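Local coordinates for aminoglycoside N(3)-acetyltransferase (PDB 6NP3), which catalyses transfer of the acetyl group of acetyl-CoA to the 3-amino group of 2-deoxystreptamine antibiotics, probably conferring resistance to gentamicin, kanamycin and tobramycin, at residues R63-E68 with H116-M121; D90-Y95 with C111-H116; L57-W62 with P96-I101. One frame throughout, in Å; residues are numbered along the deposited sequence.

Contact 1 of 3, residues R63-E68 with H116-M121; sequences RDSPYE and HPDASM. With LLL ((2R,3R,4R,5R)-2-((1S,2S,3R,4S,6R)-4,6-diamino-3-((2R,3R,6S)-3-amino-6-(aminomethyl)-tetrahydro-2H-pyran-2-yloxy)-2-hydr oxycyclohexyloxy)-5-methyl-4-(methylamino)-tetrahydro-2H-pyran-3,5-diol), chain B.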
loop_
_atom_site.group_PDB
_atom_site.type_symbol
_atom_site.label_atom_id
_atom_site.label_comp_id
_atom_site.label_asym_id
_atom_site.label_seq_id
_atom_site.Cartn_x
_atom_site.Cartn_y
_atom_site.Cartn_z
ATOM N N ARG A 63 -2.785 8.532 -9.838
ATOM C CA ARG A 63 -3.758 8.374 -10.921
ATOM C C ARG A 63 -3.097 8.334 -12.288
ATOM O O ARG A 63 -3.481 7.535 -13.150
ATOM C CB ARG A 63 -4.741 9.541 -10.864
ATOM C CG ARG A 63 -5.872 9.470 -11.875
ATOM C CD ARG A 63 -6.614 10.795 -11.923
ATOM N NE ARG A 63 -5.896 11.777 -12.728
ATOM C CZ ARG A 63 -6.327 13.012 -12.961
ATOM N NH1 ARG A 63 -7.461 13.432 -12.429
ATOM N NH2 ARG A 63 -5.611 13.833 -13.712
ATOM N N ASP A 64 -2.084 9.164 -12.490
ATOM C CA ASP A 64 -1.483 9.357 -13.806
ATOM C C ASP A 64 -0.079 8.762 -13.890
ATOM O O ASP A 64 0.737 9.177 -14.712
ATOM C CB ASP A 64 -1.507 10.838 -14.196
ATOM C CG ASP A 64 -2.912 11.416 -14.195
ATOM O OD1 ASP A 64 -3.823 10.727 -14.673
ATOM O OD2 ASP A 64 -3.099 12.541 -13.699
ATOM N N SER A 65 0.192 7.722 -13.131
ATOM C CA SER A 65 1.483 7.080 -13.259
ATOM C C SER A 65 1.639 6.509 -14.671
ATOM O O SER A 65 0.781 5.738 -15.113
ATOM C CB SER A 65 1.560 5.943 -12.256
ATOM O OG SER A 65 2.738 5.218 -12.518
ATOM N N PRO A 66 2.721 6.829 -15.389
ATOM C CA PRO A 66 2.940 6.298 -16.739
ATOM C C PRO A 66 3.602 4.918 -16.746
ATOM O O PRO A 66 4.526 4.653 -17.528
ATOM C CB PRO A 66 3.832 7.358 -17.376
ATOM C CG PRO A 66 4.677 7.845 -16.250
ATOM C CD PRO A 66 3.772 7.797 -15.029
ATOM N N TYR A 67 3.102 4.026 -15.886
ATOM C CA TYR A 67 3.680 2.697 -15.743
ATOM C C TYR A 67 3.536 1.894 -17.027
ATOM O O TYR A 67 4.529 1.462 -17.619
ATOM C CB TYR A 67 3.010 1.993 -14.555
ATOM C CG TYR A 67 3.601 0.668 -14.184
ATOM C CD1 TYR A 67 3.136 -0.512 -14.760
ATOM C CD2 TYR A 67 4.601 0.585 -13.237
ATOM C CE1 TYR A 67 3.676 -1.744 -14.400
ATOM C CE2 TYR A 67 5.145 -0.630 -12.874
ATOM C CZ TYR A 67 4.686 -1.792 -13.461
ATOM O OH TYR A 67 5.248 -3.007 -13.088
ATOM N N GLU A 68 2.302 1.636 -17.444
ATOM C CA GLU A 68 2.112 0.842 -18.651
ATOM C C GLU A 68 2.752 1.509 -19.862
ATOM O O GLU A 68 3.288 0.822 -20.740
ATOM C CB GLU A 68 0.626 0.620 -18.897
ATOM C CG GLU A 68 0.007 -0.526 -18.100
ATOM C CD GLU A 68 -0.558 -0.107 -16.757
ATOM O OE1 GLU A 68 -0.751 1.102 -16.529
ATOM O OE2 GLU A 68 -0.815 -0.994 -15.923
ATOM N N HIS A 116 8.178 8.277 -4.576
ATOM C CA HIS A 116 8.119 7.314 -5.669
ATOM C C HIS A 116 6.783 7.447 -6.374
ATOM O O HIS A 116 5.737 7.208 -5.766
ATOM C CB HIS A 116 8.277 5.924 -5.091
ATOM C CG HIS A 116 8.543 4.874 -6.100
ATOM N ND1 HIS A 116 7.712 4.611 -7.167
ATOM C CD2 HIS A 116 9.555 3.980 -6.167
ATOM C CE1 HIS A 116 8.214 3.597 -7.846
ATOM N NE2 HIS A 116 9.322 3.189 -7.250
ATOM N N PRO A 117 6.771 7.871 -7.638
ATOM C CA PRO A 117 5.480 8.240 -8.226
ATOM C C PRO A 117 4.520 7.076 -8.366
ATOM O O PRO A 117 3.323 7.240 -8.122
ATOM C CB PRO A 117 5.869 8.873 -9.569
ATOM C CG PRO A 117 7.221 9.381 -9.363
ATOM C CD PRO A 117 7.884 8.316 -8.492
ATOM N N ASP A 118 5.016 5.893 -8.712
ATOM C CA ASP A 118 4.147 4.743 -8.911
ATOM C C ASP A 118 3.829 4.029 -7.608
ATOM O O ASP A 118 2.717 3.523 -7.445
ATOM C CB ASP A 118 4.752 3.765 -9.926
ATOM C CG ASP A 118 3.771 2.720 -10.346
ATOM O OD1 ASP A 118 2.753 3.052 -11.014
ATOM O OD2 ASP A 118 3.981 1.546 -9.984
ATOM N N ALA A 119 4.804 3.926 -6.710
ATOM C CA ALA A 119 4.628 3.271 -5.420
ATOM C C ALA A 119 4.273 4.241 -4.297
ATOM O O ALA A 119 4.339 3.867 -3.123
ATOM C CB ALA A 119 5.905 2.508 -5.065
ATOM N N SER A 120 3.756 5.410 -4.617
ATOM C CA SER A 120 3.681 6.465 -3.630
ATOM C C SER A 120 2.859 6.074 -2.414
ATOM O O SER A 120 1.765 5.526 -2.521
ATOM C CB SER A 120 3.089 7.715 -4.263
ATOM O OG SER A 120 3.144 8.830 -3.381
ATOM N N MET A 121 3.383 6.446 -1.250
ATOM C CA MET A 121 2.785 6.149 0.043
ATOM C C MET A 121 2.461 7.440 0.786
ATOM O O MET A 121 3.268 8.376 0.800
ATOM C CB MET A 121 3.785 5.355 0.895
ATOM C CG MET A 121 4.261 4.054 0.292
ATOM S SD MET A 121 3.085 2.738 0.511
ATOM C CE MET A 121 3.758 1.523 -0.609
HETATM C C11 LLL B . -3.310 -5.821 -8.822
HETATM O O11 LLL B . -2.435 -5.470 -7.719
HETATM C C21 LLL B . -4.710 -6.011 -8.242
HETATM N N21 LLL B . -5.005 -4.836 -7.428
HETATM C C31 LLL B . -4.730 -7.168 -7.314
HETATM C C41 LLL B . -4.341 -8.414 -8.094
HETATM C C51 LLL B . -2.968 -8.174 -8.712
HETATM O O51 LLL B . -2.977 -7.023 -9.509
HETATM C C61 LLL B . -2.577 -9.339 -9.595
HETATM N N61 LLL B . -1.264 -9.055 -10.171
HETATM C C12 LLL B . 0.800 -2.767 -7.637
HETATM N N12 LLL B . 2.093 -2.105 -7.747
HETATM C C22 LLL B . 0.891 -4.032 -6.785
HETATM C C32 LLL B . -0.507 -4.605 -6.665
HETATM N N32 LLL B . -0.464 -5.809 -5.830
HETATM C C42 LLL B . -1.120 -4.989 -8.011
HETATM C C52 LLL B . -1.094 -3.775 -8.942
HETATM O O52 LLL B . -1.482 -4.196 -10.229
HETATM C C62 LLL B . 0.279 -3.139 -9.031
HETATM O O62 LLL B . 0.165 -1.944 -9.781
HETATM C C13 LLL B . 1.054 -1.769 -10.886
HETATM C C23 LLL B . 1.290 -0.266 -11.014
HETATM O O23 LLL B . 1.760 0.212 -9.770
HETATM C C33 LLL B . -0.029 0.466 -11.322
HETATM N N33 LLL B . 0.236 1.903 -11.556
HETATM C C43 LLL B . -0.667 -0.178 -12.570
HETATM O O43 LLL B . 0.154 0.162 -13.669
HETATM C C53 LLL B . -0.755 -1.699 -12.404
HETATM O O53 LLL B . 0.493 -2.283 -12.109
HETATM C C83 LLL B . -2.088 0.359 -12.777
HETATM C C93 LLL B . -0.618 2.744 -10.690
#
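Ser65 reaches across to Asp118 with its hydroxyl, set anti to the backbone N (chi1 172°), and its OG donates a hydrogen bond of 2.6 Å to Asp118 OD1. The donor comes in on the anti side of that oxygen, somewhat out of the carboxylate plane. A serine hydroxyl, one carbon from the backbone, suits this short buried reach beside Met189. Pro66 then stands at the N-cap of helix 67-70, turning the chain so that Tyr67 also points at Asp118. The Tyr67 ring lies with its plane 19° from that of the carboxylate, and its CD2 is 3.4 Å from Asp118 OD2. One face of the same ring receives C23 of the bound gentamicin, 4.0 Å above its centre. Glu68, bent at chi2, swings its carboxylate to the drug, where OE2 accepts a 2.7 Å bond from O43. Asp118 divides its oxygens: OD1 takes N33 of the ligand at 2.8 Å, and OD2 takes O23 at 2.6 Å. OD1 therefore has two donors, Ser65 and the drug's methylamino nitrogen, which with O23 probably fix the carboxylate's rotation. Asp118 thus probably faces a protonated amine, while Glu68 accepts from a hydroxyl and would favour an amine-rich drug.

Contact 2 of 3, residues D90-Y95 with C111-H116; sequences DHAPAY and CRRSAH. Unlike the reference sequence in segment 111-116: Ser114 (reference Thr). With LLL ((2R,3R,4R,5R)-2-((1S,2S,3R,4S,6R)-4,6-diamino-3-((2R,3R,6S)-3-amino-6-(aminomethyl)-tetrahydro-2H-pyran-2-yloxy)-2-hydr oxycyclohexyloxy)-5-methyl-4-(methylamino)-tetrahydro-2H-pyran-3,5-diol), chain B.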
loop_
_atom_site.group_PDB
_atom_site.type_symbol
_atom_site.label_atom_id
_atom_site.label_comp_id
_atom_site.label_asym_id
_atom_site.label_seq_id
_atom_site.Cartn_x
_atom_site.Cartn_y
_atom_site.Cartn_z
ATOM N N ASP A 90 2.410 17.125 -3.815
ATOM C CA ASP A 90 1.395 17.950 -3.177
ATOM C C ASP A 90 0.083 17.972 -3.953
ATOM O O ASP A 90 -0.959 18.306 -3.376
ATOM C CB ASP A 90 1.905 19.387 -2.976
ATOM C CG ASP A 90 3.119 19.461 -2.056
ATOM O OD1 ASP A 90 3.136 18.767 -1.018
ATOM O OD2 ASP A 90 4.055 20.235 -2.358
ATOM N N HIS A 91 0.109 17.641 -5.247
ATOM C CA HIS A 91 -1.066 17.799 -6.098
ATOM C C HIS A 91 -1.497 16.547 -6.843
ATOM O O HIS A 91 -2.637 16.499 -7.308
ATOM C CB HIS A 91 -0.828 18.933 -7.098
ATOM C CG HIS A 91 -0.568 20.249 -6.429
ATOM N ND1 HIS A 91 0.701 20.730 -6.192
ATOM C CD2 HIS A 91 -1.418 21.141 -5.869
ATOM C CE1 HIS A 91 0.618 21.891 -5.564
ATOM N NE2 HIS A 91 -0.656 22.160 -5.356
ATOM N N ALA A 92 -0.668 15.528 -6.930
ATOM C CA ALA A 92 -0.976 14.370 -7.764
ATOM C C ALA A 92 -2.063 13.523 -7.115
ATOM O O ALA A 92 -1.869 13.035 -5.991
ATOM C CB ALA A 92 0.302 13.550 -7.946
ATOM N N PRO A 93 -3.185 13.269 -7.769
ATOM C CA PRO A 93 -4.210 12.433 -7.140
ATOM C C PRO A 93 -3.807 10.967 -7.027
ATOM O O PRO A 93 -2.982 10.450 -7.787
ATOM C CB PRO A 93 -5.436 12.604 -8.046
ATOM C CG PRO A 93 -4.933 13.245 -9.294
ATOM C CD PRO A 93 -3.659 13.937 -9.000
ATOM N N ALA A 94 -4.406 10.304 -6.045
ATOM C CA ALA A 94 -4.188 8.888 -5.810
ATOM C C ALA A 94 -4.729 8.060 -6.975
ATOM O O ALA A 94 -5.588 8.503 -7.749
ATOM C CB ALA A 94 -4.891 8.491 -4.508
ATOM N N TYR A 95 -4.244 6.819 -7.069
ATOM C CA TYR A 95 -4.697 5.904 -8.115
ATOM C C TYR A 95 -6.051 5.311 -7.731
ATOM O O TYR A 95 -6.144 4.625 -6.721
ATOM C CB TYR A 95 -3.679 4.789 -8.316
ATOM C CG TYR A 95 -4.046 3.877 -9.467
ATOM C CD1 TYR A 95 -3.933 4.309 -10.781
ATOM C CD2 TYR A 95 -4.522 2.601 -9.244
ATOM C CE1 TYR A 95 -4.271 3.475 -11.850
ATOM C CE2 TYR A 95 -4.855 1.759 -10.307
ATOM C CZ TYR A 95 -4.737 2.215 -11.595
ATOM O OH TYR A 95 -5.065 1.403 -12.664
ATOM N N CYS A 111 -0.881 15.362 5.996
ATOM C CA CYS A 111 -0.437 14.111 5.397
ATOM C C CYS A 111 0.885 14.350 4.687
ATOM O O CYS A 111 1.075 15.369 4.016
ATOM C CB CYS A 111 -1.488 13.596 4.413
ATOM S SG CYS A 111 -1.183 11.979 3.833
ATOM N N ARG A 112 1.808 13.410 4.835
ATOM C CA ARG A 112 3.038 13.428 4.076
ATOM C C ARG A 112 2.956 12.398 2.956
ATOM O O ARG A 112 2.240 11.398 3.054
ATOM C CB ARG A 112 4.216 13.121 4.991
ATOM C CG ARG A 112 4.339 14.063 6.159
ATOM C CD ARG A 112 4.583 15.505 5.746
ATOM N NE ARG A 112 5.051 16.239 6.916
ATOM C CZ ARG A 112 6.328 16.501 7.175
ATOM N NH1 ARG A 112 7.279 16.130 6.327
ATOM N NH2 ARG A 112 6.653 17.158 8.276
ATOM N N ARG A 113 3.715 12.635 1.891
ATOM C CA ARG A 113 3.624 11.819 0.684
ATOM C C ARG A 113 5.007 11.391 0.224
ATOM O O ARG A 113 5.915 12.224 0.150
ATOM C CB ARG A 113 2.949 12.622 -0.440
ATOM C CG ARG A 113 2.804 11.933 -1.799
ATOM C CD ARG A 113 1.434 11.400 -1.929
ATOM N NE ARG A 113 1.002 10.808 -3.193
ATOM C CZ ARG A 113 0.244 11.412 -4.103
ATOM N NH1 ARG A 113 -0.102 12.703 -3.980
ATOM N NH2 ARG A 113 -0.182 10.687 -5.142
ATOM N N SER A 114 5.165 10.113 -0.122
ATOM C CA SER A 114 6.470 9.643 -0.559
ATOM C C SER A 114 6.727 10.007 -2.019
ATOM O O SER A 114 5.809 10.223 -2.812
ATOM C CB SER A 114 6.639 8.152 -0.311
ATOM O OG SER A 114 6.036 7.377 -1.337
ATOM N N ALA A 115 8.003 10.004 -2.365
ATOM C CA ALA A 115 8.516 10.520 -3.624
ATOM C C ALA A 115 8.463 9.545 -4.794
ATOM O O ALA A 115 8.775 9.955 -5.916
ATOM C CB ALA A 115 9.969 10.954 -3.408
ATOM N N HIS A 116 8.178 8.277 -4.576
ATOM C CA HIS A 116 8.119 7.314 -5.669
ATOM C C HIS A 116 6.783 7.447 -6.374
ATOM O O HIS A 116 5.737 7.208 -5.766
ATOM C CB HIS A 116 8.277 5.924 -5.091
ATOM C CG HIS A 116 8.543 4.874 -6.100
ATOM N ND1 HIS A 116 7.712 4.611 -7.167
ATOM C CD2 HIS A 116 9.555 3.980 -6.167
ATOM C CE1 HIS A 116 8.214 3.597 -7.846
ATOM N NE2 HIS A 116 9.322 3.189 -7.250
HETATM C C11 LLL B . -3.310 -5.821 -8.822
HETATM O O11 LLL B . -2.435 -5.470 -7.719
HETATM C C21 LLL B . -4.710 -6.011 -8.242
HETATM N N21 LLL B . -5.005 -4.836 -7.428
HETATM C C31 LLL B . -4.730 -7.168 -7.314
HETATM C C41 LLL B . -4.341 -8.414 -8.094
HETATM C C51 LLL B . -2.968 -8.174 -8.712
HETATM O O51 LLL B . -2.977 -7.023 -9.509
HETATM C C61 LLL B . -2.577 -9.339 -9.595
HETATM N N61 LLL B . -1.264 -9.055 -10.171
HETATM C C12 LLL B . 0.800 -2.767 -7.637
HETATM N N12 LLL B . 2.093 -2.105 -7.747
HETATM C C22 LLL B . 0.891 -4.032 -6.785
HETATM C C32 LLL B . -0.507 -4.605 -6.665
HETATM N N32 LLL B . -0.464 -5.809 -5.830
HETATM C C42 LLL B . -1.120 -4.989 -8.011
HETATM C C52 LLL B . -1.094 -3.775 -8.942
HETATM O O52 LLL B . -1.482 -4.196 -10.229
HETATM C C62 LLL B . 0.279 -3.139 -9.031
HETATM O O62 LLL B . 0.165 -1.944 -9.781
HETATM C C13 LLL B . 1.054 -1.769 -10.886
HETATM C C23 LLL B . 1.290 -0.266 -11.014
HETATM O O23 LLL B . 1.760 0.212 -9.770
HETATM C C33 LLL B . -0.029 0.466 -11.322
HETATM N N33 LLL B . 0.236 1.903 -11.556
HETATM C C43 LLL B . -0.667 -0.178 -12.570
HETATM O O43 LLL B . 0.154 0.162 -13.669
HETATM C C53 LLL B . -0.755 -1.699 -12.404
HETATM O O53 LLL B . 0.493 -2.283 -12.109
HETATM C C83 LLL B . -2.088 0.359 -12.777
HETATM C C93 LLL B . -0.618 2.744 -10.690
#
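Arg113, on strand 112-113 at one edge of the mixed sheet, holds down the loop 90-95 that leads toward the gentamicin pocket, and it does so through the backbone of Ala92. Its CG runs anti to the backbone N, but a bend at chi2 (99°) lifts the rest of the chain off the strand and carries the guanidinium to the loop. There NH1 gives a bond of 2.7 Å to Ala92 O, lying in the carbonyl plane and close to the guanidinium plane, with an N-H...O angle of 151°. NH2 adds a weak second bond of 3.0 Å to the same Ala92 O. One carbonyl is thus met by both terminal nitrogens at the edge of the flat group. Ala92 CB packs 4.0 Å from Arg113 NH2, and its small methyl fits a buried place that also touches Trp62 and Phe87. Arg113 has further partners: NE bonds to Ser120 OG and NH2 to Ser61 O. Farther along the loop, Tyr95 turns to the drug, with methyl C93 of the ligand 3.6 Å above its ring, toward the rim. Methyl C83 comes 3.2 Å from Tyr95 OH. Arginine suits this place because several N-H groups in one rigid plane can serve neutral oxygens of separate chain segments, so a single cation, probably stabilised by their dipoles, ties the strand to the 90-95 loop and to the chain at Ser61 and Ser120.

Contact 3 of 3, residues L57-W62 with P96-I101; sequences LAFVSW and PGFGAI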
loop_
_atom_site.group_PDB
_atom_site.type_symbol
_atom_site.label_atom_id
_atom_site.label_comp_id
_atom_site.label_asym_id
_atom_site.label_seq_id
_atom_site.Cartn_x
_atom_site.Cartn_y
_atom_site.Cartn_z
ATOM N N LEU A 57 -0.449 4.665 7.407
ATOM C CA LEU A 57 0.317 4.598 6.168
ATOM C C LEU A 57 -0.572 3.968 5.112
ATOM O O LEU A 57 -1.197 2.939 5.375
ATOM C CB LEU A 57 1.550 3.713 6.362
ATOM C CG LEU A 57 2.452 3.525 5.143
ATOM C CD1 LEU A 57 3.097 4.826 4.813
ATOM C CD2 LEU A 57 3.499 2.464 5.371
ATOM N N ALA A 58 -0.657 4.582 3.939
ATOM C CA ALA A 58 -1.486 4.035 2.878
ATOM C C ALA A 58 -0.713 3.998 1.582
ATOM O O ALA A 58 0.038 4.921 1.284
ATOM C CB ALA A 58 -2.767 4.857 2.692
ATOM N N PHE A 59 -0.913 2.938 0.808
ATOM C CA PHE A 59 -0.360 2.850 -0.542
ATOM C C PHE A 59 -1.314 3.553 -1.506
ATOM O O PHE A 59 -2.362 3.015 -1.872
ATOM C CB PHE A 59 -0.145 1.387 -0.903
ATOM C CG PHE A 59 0.201 1.162 -2.347
ATOM C CD1 PHE A 59 1.064 1.996 -3.015
ATOM C CD2 PHE A 59 -0.327 0.088 -3.023
ATOM C CE1 PHE A 59 1.363 1.759 -4.358
ATOM C CE2 PHE A 59 -0.032 -0.131 -4.341
ATOM C CZ PHE A 59 0.822 0.683 -4.997
ATOM N N VAL A 60 -0.955 4.770 -1.913
ATOM C CA VAL A 60 -1.887 5.589 -2.682
ATOM C C VAL A 60 -1.543 5.673 -4.166
ATOM O O VAL A 60 -2.430 5.922 -4.990
ATOM C CB VAL A 60 -2.083 6.998 -2.085
ATOM C CG1 VAL A 60 -2.461 6.904 -0.602
ATOM C CG2 VAL A 60 -0.848 7.874 -2.231
ATOM N N SER A 61 -0.280 5.475 -4.516
ATOM C CA SER A 61 0.184 5.561 -5.914
ATOM C C SER A 61 -0.247 6.903 -6.518
ATOM O O SER A 61 -0.271 7.931 -5.831
ATOM C CB SER A 61 -0.284 4.321 -6.640
ATOM O OG SER A 61 0.210 4.244 -7.967
ATOM N N TRP A 62 -0.542 6.899 -7.817
ATOM C CA TRP A 62 -0.746 8.119 -8.594
ATOM C C TRP A 62 -1.688 7.772 -9.736
ATOM O O TRP A 62 -1.409 6.856 -10.522
ATOM C CB TRP A 62 0.590 8.590 -9.148
ATOM C CG TRP A 62 0.565 9.822 -10.015
ATOM C CD1 TRP A 62 -0.383 10.803 -10.058
ATOM C CD2 TRP A 62 1.570 10.204 -10.930
ATOM N NE1 TRP A 62 -0.027 11.771 -10.961
ATOM C CE2 TRP A 62 1.184 11.441 -11.489
ATOM C CE3 TRP A 62 2.778 9.645 -11.305
ATOM C CZ2 TRP A 62 1.934 12.087 -12.449
ATOM C CZ3 TRP A 62 3.535 10.300 -12.248
ATOM C CH2 TRP A 62 3.113 11.513 -12.806
ATOM N N PRO A 96 -7.114 5.533 -8.496
ATOM C CA PRO A 96 -8.430 5.088 -7.994
ATOM C C PRO A 96 -8.546 3.587 -7.743
ATOM O O PRO A 96 -9.305 3.173 -6.857
ATOM C CB PRO A 96 -9.404 5.592 -9.059
ATOM C CG PRO A 96 -8.712 6.780 -9.671
ATOM C CD PRO A 96 -7.236 6.390 -9.683
ATOM N N GLY A 97 -7.801 2.758 -8.473
ATOM C CA GLY A 97 -7.969 1.316 -8.381
ATOM C C GLY A 97 -7.518 0.684 -7.077
ATOM O O GLY A 97 -7.851 -0.481 -6.833
ATOM N N PHE A 98 -6.777 1.399 -6.240
ATOM C CA PHE A 98 -6.357 0.865 -4.957
ATOM C C PHE A 98 -7.295 1.271 -3.839
ATOM O O PHE A 98 -7.046 0.948 -2.669
ATOM C CB PHE A 98 -4.914 1.260 -4.669
ATOM C CG PHE A 98 -3.958 0.824 -5.758
ATOM C CD1 PHE A 98 -4.213 -0.305 -6.535
ATOM C CD2 PHE A 98 -2.825 1.536 -6.013
ATOM C CE1 PHE A 98 -3.330 -0.690 -7.536
ATOM C CE2 PHE A 98 -1.959 1.136 -6.998
ATOM C CZ PHE A 98 -2.201 0.034 -7.742
ATOM N N GLY A 99 -8.385 1.944 -4.186
ATOM C CA GLY A 99 -9.372 2.358 -3.209
ATOM C C GLY A 99 -9.684 3.836 -3.253
ATOM O O GLY A 99 -8.765 4.652 -3.202
ATOM N N ALA A 100 -10.969 4.203 -3.317
ATOM C CA ALA A 100 -11.347 5.608 -3.339
ATOM C C ALA A 100 -11.022 6.318 -2.031
ATOM O O ALA A 100 -10.980 7.547 -2.004
ATOM C CB ALA A 100 -12.834 5.752 -3.684
ATOM N N ILE A 101 -10.788 5.587 -0.944
ATOM C CA ILE A 101 -10.455 6.262 0.299
ATOM C C ILE A 101 -9.101 6.946 0.208
ATOM O O ILE A 101 -8.832 7.891 0.956
ATOM C CB ILE A 101 -10.513 5.263 1.470
ATOM C CG1 ILE A 101 -10.696 6.040 2.775
ATOM C CG2 ILE A 101 -9.251 4.403 1.547
ATOM C CD1 ILE A 101 -10.861 5.175 3.988
#
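Phe59, CG anti to the backbone N (chi1 170°), brings the far end of its ring to Phe98, which places CG anti to its own carbonyl carbon (chi1 -56°), and from these two settings the rings come together. Their planes lie 27° apart and their centroids 4.8 Å, a near-parallel pair slid so far that overlap is slight. The CE2-CZ end of Phe59 lies over one face of the Phe98 ring, Phe98 CE2 coming 3.5 Å from Phe59 CZ. Ser61 meets the same ring differently, at its edge and near its plane, with CB 3.6 Å from Phe98 CE2. The Ser61 hydroxyl is turned to other work, since OG bonds to Asp118 O. Phe98 ends a short 3-10 turn, 96-98, in which Gly99 N bonds to Pro96 O at 3.1 Å. Gly99 has a positive phi at which a CB would press on the carbonyl oxygen of Phe98, which explains glycine there. Around the pair, Phe59 meets Tyr141 edge-to-face and touches Thr168, a residue seen to bind acetyl-CoA, while the Phe98 ring also meets Tyr95. Flat rings suit this junction: between the two segments the joining is apolar, by dispersion and burial of ring surface, beside the backbone bond of Val60 to Tyr95, and it sets Phe98 and Ser61 side by side in the wall of the gentamicin pocket.

In the fold
The three contacts lie close together beside the aminoglycoside pocket, their centres 9 to 11 Å apart, with contact 2 behind it except for Tyr95. Contact 3 joins the other two: Ser61 OG bonds to Asp118 O of contact 1 at 2.7 Å, and Ser61 O lies 2.8 Å from Arg113 NH2 of contact 2. The loop of Tyr95 is also tied to the strand end, with Tyr95 N 2.9 Å from Val60 O. Contacts 1 and 2 share His116 and meet where Arg63 N approaches Pro93 O at 2.8 Å. Along the chain, contact 2 is nested within contact 1, whereas contact 3 crosses both. Arg113, behind the pocket, and Ser61, in its wall, thus link the segments that carry Asp118, Tyr95 and Phe98.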